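Side-chain contact in transmembrane oligosaccharyl transferase (PDB 3WAJ), which belongs to the STT3/AglB family of membrane-embedded oligosaccharyl transferases, with a helical transmembrane region and a soluble C-terminal part: residues G735-P738 / T742-V745. Numbering follows the deposited sequence.
Sequences GVSP and TQEV
S737 and P738 meet T742 and Q743 where the loop following helix 717-732 runs into helix 740-755. Upstream of the touching residues, G735 has positive phi and, as C-prime residue, closes a Schellman motif with V736 N bonded to R731 O, which ends helix 717-732. S737 contributes little; its OG stands 3.6 Å from NE2 of Q743, a proximity rather than a hydrogen bond, while its carbonyl O accepts a bond from R731.

P738 supplies most of the first segment's share of the contact, through two separate features. Its ring meets T742 by plain van der Waals packing, CB lying 3.6 Å from CG2 of T742. That methyl is anti to the backbone N, whereas OG1 sits beside the backbone N, anti to the carbonyl carbon, where it hydrogen-bonds to E727 and W705. The polar feature is the proline carbonyl: NE2 of Q743 donates to P738 O at 2.8 Å. An N-H...O angle of 167° makes this bond nearly straight, and the acceptor lies close to the amide plane of Q743. The donor is nevertheless tilted 25° from the carbonyl plane. With chi1 at -62° and the chain extended beyond CG, the glutamine side chain reaches back to the carbonyl of P738, which precedes helix 740-755.

The contact lies in the short link between helix 717-732 and helix 740-755: P738 and T742 pack on helix 717-732 through E727 and A724, whereas L667, from a loop, touches both P738 and Q743.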
loop_
_atom_site.group_PDB
_atom_site.type_symbol
_atom_site.label_atom_id
_atom_site.label_comp_id
_atom_site.label_asym_id
_atom_site.label_seq_id
_atom_site.Cartn_x
_atom_site.Cartn_y
_atom_site.Cartn_z
ATOM N N GLY A 735 21.281 -12.618 15.282
ATOM C CA GLY A 735 19.898 -12.538 15.704
ATOM C C GLY A 735 18.876 -12.408 14.581
ATOM O O GLY A 735 17.708 -12.145 14.867
ATOM N N VAL A 736 19.288 -12.589 13.322
ATOM C CA VAL A 736 18.336 -12.523 12.213
ATOM C C VAL A 736 17.846 -13.900 11.767
ATOM O O VAL A 736 18.478 -14.932 12.028
ATOM C CB VAL A 736 18.838 -11.686 10.997
ATOM C CG1 VAL A 736 19.865 -10.645 11.441
ATOM C CG2 VAL A 736 19.409 -12.577 9.928
ATOM N N SER A 737 16.700 -13.903 11.103
ATOM C CA SER A 737 16.023 -15.141 10.778
ATOM C C SER A 737 16.444 -15.591 9.374
ATOM O O SER A 737 17.079 -14.817 8.642
ATOM C CB SER A 737 14.512 -14.947 10.910
ATOM O OG SER A 737 13.997 -14.275 9.787
ATOM N N PRO A 738 16.142 -16.850 9.006
ATOM C CA PRO A 738 16.628 -17.317 7.695
ATOM C C PRO A 738 15.884 -16.663 6.533
ATOM O O PRO A 738 14.772 -16.141 6.742
ATOM C CB PRO A 738 16.305 -18.820 7.708
ATOM C CG PRO A 738 16.051 -19.171 9.187
ATOM C CD PRO A 738 15.464 -17.920 9.772
ATOM N N THR A 742 14.778 -20.724 2.780
ATOM C CA THR A 742 15.261 -21.574 3.859
ATOM C C THR A 742 14.145 -21.827 4.882
ATOM O O THR A 742 13.994 -22.944 5.411
ATOM C CB THR A 742 16.492 -20.965 4.517
ATOM O OG1 THR A 742 17.548 -20.917 3.551
ATOM C CG2 THR A 742 16.927 -21.785 5.717
ATOM N N GLN A 743 13.342 -20.810 5.149
ATOM C CA GLN A 743 12.235 -20.996 6.089
ATOM C C GLN A 743 11.303 -22.086 5.619
ATOM O O GLN A 743 10.841 -22.900 6.416
ATOM C CB GLN A 743 11.471 -19.696 6.291
ATOM C CG GLN A 743 12.305 -18.591 6.876
ATOM C CD GLN A 743 11.457 -17.408 7.239
ATOM O OE1 GLN A 743 10.242 -17.534 7.347
ATOM N NE2 GLN A 743 12.082 -16.245 7.418
ATOM N N GLU A 744 11.019 -22.097 4.320
ATOM C CA GLU A 744 10.135 -23.116 3.751
ATOM C C GLU A 744 10.771 -24.516 3.892
ATOM O O GLU A 744 10.095 -25.486 4.266
ATOM C CB GLU A 744 9.846 -22.799 2.279
ATOM C CG GLU A 744 9.332 -23.991 1.480
ATOM C CD GLU A 744 9.066 -23.643 0.014
ATOM O OE1 GLU A 744 9.413 -24.454 -0.878
ATOM O OE2 GLU A 744 8.497 -22.556 -0.244
ATOM N N VAL A 745 12.071 -24.604 3.598
ATOM C CA VAL A 745 12.811 -25.853 3.782
ATOM C C VAL A 745 12.678 -26.317 5.227
ATOM O O VAL A 745 12.367 -27.472 5.483
ATOM C CB VAL A 745 14.310 -25.729 3.378
ATOM C CG1 VAL A 745 15.078 -26.935 3.840
ATOM C CG2 VAL A 745 14.445 -25.594 1.855
#